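Local coordinates for protein clan CA, family C40, NlpC/P60 superfamily cysteine peptidase (Trichomonas vaginalis, PDB 6BIO) that probably acts as a cysteine peptidase that cleaves peptide bonds in bacterial peptidoglycan, at residues I83-I95 with R107-D119. Sequence-based numbering, arbitrary orientation.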
loop_
_atom_site.group_PDB
_atom_site.type_symbol
_atom_site.label_atom_id
_atom_site.label_comp_id
_atom_site.label_asym_id
_atom_site.label_seq_id
_atom_site.Cartn_x
_atom_site.Cartn_y
_atom_site.Cartn_z
ATOM N N ILE A 83 -12.426 3.368 9.128
ATOM C CA ILE A 83 -12.554 4.577 8.331
ATOM C C ILE A 83 -13.654 4.367 7.317
ATOM O O ILE A 83 -13.642 3.353 6.607
ATOM C CB ILE A 83 -11.233 4.783 7.548
ATOM C CG1 ILE A 83 -10.042 5.023 8.481
ATOM C CG2 ILE A 83 -11.388 5.860 6.461
ATOM C CD1 ILE A 83 -10.140 6.327 9.235
ATOM N N THR A 84 -14.544 5.349 7.189
ATOM C CA THR A 84 -15.430 5.431 6.032
ATOM C C THR A 84 -15.218 6.770 5.339
ATOM O O THR A 84 -14.865 7.757 5.978
ATOM C CB THR A 84 -16.917 5.193 6.371
ATOM O OG1 THR A 84 -17.394 6.242 7.215
ATOM C CG2 THR A 84 -17.079 3.848 7.095
ATOM N N ILE A 85 -15.444 6.803 4.031
ATOM C CA ILE A 85 -15.049 7.949 3.208
ATOM C C ILE A 85 -16.231 8.490 2.390
ATOM O O ILE A 85 -16.664 7.862 1.427
ATOM C CB ILE A 85 -13.857 7.598 2.295
ATOM C CG1 ILE A 85 -12.695 7.050 3.114
ATOM C CG2 ILE A 85 -13.430 8.822 1.510
ATOM C CD1 ILE A 85 -11.587 6.431 2.274
ATOM N N PRO A 86 -16.752 9.671 2.712
ATOM C CA PRO A 86 -17.824 10.257 1.893
ATOM C C PRO A 86 -17.321 10.680 0.536
ATOM O O PRO A 86 -16.225 11.229 0.415
ATOM C CB PRO A 86 -18.241 11.491 2.695
ATOM C CG PRO A 86 -17.773 11.221 4.073
ATOM C CD PRO A 86 -16.507 10.440 3.940
ATOM N N THR A 87 -18.140 10.458 -0.491
ATOM C CA THR A 87 -17.842 10.934 -1.832
ATOM C C THR A 87 -19.178 11.054 -2.581
ATOM O O THR A 87 -20.255 10.938 -1.979
ATOM C CB THR A 87 -16.786 10.037 -2.503
ATOM O OG1 THR A 87 -16.398 10.628 -3.756
ATOM C CG2 THR A 87 -17.283 8.642 -2.719
ATOM N N GLN A 88 -19.100 11.254 -3.892
ATOM C CA GLN A 88 -20.268 11.292 -4.760
ATOM C C GLN A 88 -20.000 10.532 -6.046
ATOM O O GLN A 88 -18.850 10.416 -6.488
ATOM C CB GLN A 88 -20.724 12.711 -5.050
ATOM C CG GLN A 88 -19.788 13.458 -5.929
ATOM C CD GLN A 88 -20.411 14.799 -6.288
ATOM O OE1 GLN A 88 -20.722 15.086 -7.459
ATOM N NE2 GLN A 88 -20.661 15.615 -5.259
ATOM N N SER A 89 -21.055 9.991 -6.646
ATOM C CA SER A 89 -20.892 9.365 -7.940
ATOM C C SER A 89 -20.912 10.447 -9.008
ATOM O O SER A 89 -21.518 11.517 -8.850
ATOM C CB SER A 89 -21.993 8.340 -8.212
ATOM O OG SER A 89 -23.261 8.960 -8.370
ATOM N N VAL A 90 -20.248 10.162 -10.111
ATOM C CA VAL A 90 -20.186 11.097 -11.238
ATOM C C VAL A 90 -20.960 10.598 -12.447
ATOM O O VAL A 90 -21.148 11.372 -13.402
ATOM C CB VAL A 90 -18.726 11.423 -11.629
ATOM C CG1 VAL A 90 -17.972 11.964 -10.410
ATOM C CG2 VAL A 90 -18.039 10.190 -12.202
ATOM N N THR A 91 -21.326 9.321 -12.480
ATOM C CA THR A 91 -22.043 8.704 -13.586
ATOM C C THR A 91 -23.005 7.695 -12.988
ATOM O O THR A 91 -22.725 7.120 -11.950
ATOM C CB THR A 91 -21.067 7.954 -14.519
ATOM O OG1 THR A 91 -19.973 8.803 -14.870
ATOM C CG2 THR A 91 -21.749 7.531 -15.820
ATOM N N GLU A 92 -24.142 7.486 -13.636
ATOM C CA GLU A 92 -25.071 6.463 -13.163
ATOM C C GLU A 92 -24.383 5.094 -13.168
ATOM O O GLU A 92 -23.524 4.802 -14.008
ATOM C CB GLU A 92 -26.339 6.431 -14.022
ATOM C CG GLU A 92 -26.104 5.992 -15.470
ATOM C CD GLU A 92 -27.414 5.816 -16.271
ATOM O OE1 GLU A 92 -28.531 5.796 -15.667
ATOM O OE2 GLU A 92 -27.311 5.697 -17.514
ATOM N N ALA A 93 -24.759 4.258 -12.202
ATOM C CA ALA A 93 -24.144 2.941 -12.040
ATOM C C ALA A 93 -25.076 2.089 -11.186
ATOM O O ALA A 93 -26.014 2.590 -10.553
ATOM C CB ALA A 93 -22.799 3.048 -11.336
ATOM N N ASN A 94 -24.836 0.781 -11.187
ATOM C CA ASN A 94 -25.476 -0.130 -10.251
ATOM C C ASN A 94 -24.538 -0.449 -9.093
ATOM O O ASN A 94 -23.323 -0.616 -9.274
ATOM C CB ASN A 94 -25.819 -1.448 -10.938
ATOM C CG ASN A 94 -26.979 -1.319 -11.890
ATOM O OD1 ASN A 94 -27.944 -0.587 -11.646
ATOM N ND2 ASN A 94 -26.891 -2.029 -13.001
ATOM N N ILE A 95 -25.106 -0.573 -7.911
ATOM C CA ILE A 95 -24.461 -1.274 -6.808
ATOM C C ILE A 95 -24.740 -2.765 -7.006
ATOM O O ILE A 95 -25.908 -3.171 -7.075
ATOM C CB ILE A 95 -24.978 -0.777 -5.439
ATOM C CG1 ILE A 95 -24.578 0.663 -5.203
ATOM C CG2 ILE A 95 -24.419 -1.691 -4.321
ATOM C CD1 ILE A 95 -25.236 1.288 -4.005
ATOM N N ARG A 107 -28.926 -1.979 -5.912
ATOM C CA ARG A 107 -29.591 -0.693 -6.065
ATOM C C ARG A 107 -28.974 0.096 -7.216
ATOM O O ARG A 107 -27.746 0.184 -7.323
ATOM C CB ARG A 107 -29.425 0.080 -4.748
ATOM C CG ARG A 107 -29.992 1.470 -4.658
ATOM C CD ARG A 107 -31.493 1.447 -4.800
ATOM N NE ARG A 107 -32.196 2.613 -4.209
ATOM C CZ ARG A 107 -32.424 3.777 -4.829
ATOM N NH1 ARG A 107 -31.927 4.020 -6.057
ATOM N NH2 ARG A 107 -33.114 4.718 -4.186
ATOM N N TYR A 108 -29.831 0.693 -8.040
ATOM C CA TYR A 108 -29.407 1.667 -9.026
ATOM C C TYR A 108 -29.020 2.964 -8.315
ATOM O O TYR A 108 -29.674 3.395 -7.365
ATOM C CB TYR A 108 -30.576 1.944 -9.975
ATOM C CG TYR A 108 -30.326 3.089 -10.890
ATOM C CD1 TYR A 108 -29.440 2.955 -11.979
ATOM C CD2 TYR A 108 -30.936 4.324 -10.661
ATOM C CE1 TYR A 108 -29.208 4.023 -12.819
ATOM C CE2 TYR A 108 -30.720 5.392 -11.514
ATOM C CZ TYR A 108 -29.869 5.240 -12.579
ATOM O OH TYR A 108 -29.662 6.348 -13.362
ATOM N N VAL A 109 -27.926 3.566 -8.763
ATOM C CA VAL A 109 -27.443 4.815 -8.193
ATOM C C VAL A 109 -27.364 5.880 -9.267
ATOM O O VAL A 109 -26.557 5.744 -10.208
ATOM C CB VAL A 109 -26.051 4.630 -7.555
ATOM C CG1 VAL A 109 -25.643 5.904 -6.898
ATOM C CG2 VAL A 109 -26.057 3.519 -6.557
ATOM N N PRO A 110 -28.197 6.924 -9.204
ATOM C CA PRO A 110 -28.104 7.982 -10.204
ATOM C C PRO A 110 -26.807 8.749 -10.058
ATOM O O PRO A 110 -26.139 8.755 -9.014
ATOM C CB PRO A 110 -29.307 8.890 -9.924
ATOM C CG PRO A 110 -29.811 8.519 -8.631
ATOM C CD PRO A 110 -29.287 7.168 -8.240
ATOM N N ALA A 111 -26.426 9.364 -11.166
ATOM C CA ALA A 111 -25.272 10.225 -11.141
ATOM C C ALA A 111 -25.462 11.305 -10.078
ATOM O O ALA A 111 -26.577 11.739 -9.793
ATOM C CB ALA A 111 -25.054 10.864 -12.512
ATOM N N ASN A 112 -24.348 11.766 -9.513
ATOM C CA ASN A 112 -24.321 12.851 -8.532
ATOM C C ASN A 112 -24.908 12.479 -7.181
ATOM O O ASN A 112 -25.434 13.346 -6.474
ATOM C CB ASN A 112 -25.114 14.058 -9.038
ATOM C CG ASN A 112 -24.287 15.249 -9.265
ATOM O OD1 ASN A 112 -23.234 15.471 -8.653
ATOM N ND2 ASN A 112 -24.740 16.042 -10.194
ATOM N N SER A 113 -24.926 11.198 -6.848
ATOM C CA SER A 113 -25.446 10.724 -5.577
ATOM C C SER A 113 -24.365 10.807 -4.510
ATOM O O SER A 113 -23.207 10.444 -4.739
ATOM C CB SER A 113 -25.880 9.266 -5.705
ATOM O OG SER A 113 -27.046 9.145 -6.527
ATOM N N GLN A 114 -24.744 11.211 -3.315
ATOM C CA GLN A 114 -23.850 11.114 -2.172
ATOM C C GLN A 114 -23.798 9.668 -1.692
ATOM O O GLN A 114 -24.832 9.059 -1.427
ATOM C CB GLN A 114 -24.366 11.985 -1.033
ATOM C CG GLN A 114 -24.562 13.473 -1.338
ATOM C CD GLN A 114 -23.290 14.167 -1.646
ATOM O OE1 GLN A 114 -22.265 13.936 -0.981
ATOM N NE2 GLN A 114 -23.313 15.011 -2.672
ATOM N N VAL A 115 -22.598 9.128 -1.530
ATOM C CA VAL A 115 -22.375 7.753 -1.092
ATOM C C VAL A 115 -21.232 7.730 -0.081
ATOM O O VAL A 115 -20.467 8.697 0.067
ATOM C CB VAL A 115 -22.065 6.810 -2.284
ATOM C CG1 VAL A 115 -23.143 6.923 -3.399
ATOM C CG2 VAL A 115 -20.652 7.076 -2.858
ATOM N N THR A 116 -21.103 6.610 0.616
ATOM C CA THR A 116 -20.005 6.448 1.561
ATOM C C THR A 116 -19.189 5.224 1.175
ATOM O O THR A 116 -19.735 4.120 1.088
ATOM C CB THR A 116 -20.553 6.284 2.981
ATOM O OG1 THR A 116 -21.354 7.419 3.332
ATOM C CG2 THR A 116 -19.422 6.118 3.988
ATOM N N ILE A 117 -17.879 5.412 0.986
ATOM C CA ILE A 117 -16.973 4.302 0.718
ATOM C C ILE A 117 -16.695 3.546 2.004
ATOM O O ILE A 117 -16.236 4.124 3.000
ATOM C CB ILE A 117 -15.672 4.808 0.064
ATOM C CG1 ILE A 117 -15.938 5.341 -1.349
ATOM C CG2 ILE A 117 -14.567 3.718 0.112
ATOM C CD1 ILE A 117 -14.818 6.137 -1.957
ATOM N N LEU A 118 -16.854 2.217 1.932
ATOM C CA LEU A 118 -16.594 1.278 3.009
ATOM C C LEU A 118 -15.375 0.416 2.762
ATOM O O LEU A 118 -14.792 -0.096 3.739
ATOM C CB LEU A 118 -17.799 0.344 3.218
ATOM C CG LEU A 118 -19.134 1.071 3.476
ATOM C CD1 LEU A 118 -20.246 0.043 3.654
ATOM C CD2 LEU A 118 -19.100 1.964 4.650
ATOM N N ASP A 119 -15.000 0.195 1.500
ATOM C CA ASP A 119 -13.809 -0.582 1.149
ATOM C C ASP A 119 -13.382 -0.107 -0.226
ATOM O O ASP A 119 -14.182 0.462 -0.982
ATOM C CB ASP A 119 -14.085 -2.101 1.170
ATOM C CG ASP A 119 -12.842 -2.922 1.084
ATOM O OD1 ASP A 119 -11.711 -2.435 1.370
ATOM O OD2 ASP A 119 -12.960 -4.133 0.778
HETATM O O HOH W 1 -14.817 0.988 6.238
#
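Two antiparallel strand pairs, probably both part of the bacterial SH3-like fold, make this contact, 85-88 with 114-119 and 93-95 with 107-109. In the first pair, Ile85 and Ile117 bond to each other through both backbone N and O atoms, and Thr87 and Val115 do the same. In the second, Ala93 and Val109 bond the same way, with Val109 N 2.8 Å from Ala93 O, and so do Ile95 and Arg107, although the bond from Arg107 N is weak.

Ser89 joins the two pairs at the bend. Its N donates to Ser113 O, and its OG accepts Ser113 N at 3.2 Å. A chi1 of 68° sets that OG between its own backbone N and carbonyl carbon, facing the type II turn Pro110-Ser113. Inside the turn, Ser113 OG donates to Pro110 O at 2.7 Å.

On the face carrying Ile85, Thr87, Val115 and Ile117, Thr87 CG2 touches both Ile117 CD1 (3.6 Å) and Val115 CG2. Thr87 OG1 points elsewhere and bonds to Tyr144 N. In the second pair, Ile95 CD1 presses on Val109 CG2 at 3.5 Å, a tight contact.

On the Tyr108 side of the second pair, Tyr108 OH donates to Glu92 OE1 at 2.6 Å, on the anti lone pair. The carboxylate is turned 80° from the ring. Asn94 OD1 also lies at the ring edge, 3.9 Å from Tyr108 CD1. At the Ile83 end of the first pair, a water donates to both Ile83 O and Leu118 O.

Ile85 and Ile117 rest on Ile20 of strand 19-23, while Ile95 packs on Ile128 and Tyr130 of strand 125-130. Ala93 touches Ile137 of strand 133-138, and Leu118 and Asp119 form a classic bulge opposite Arg127.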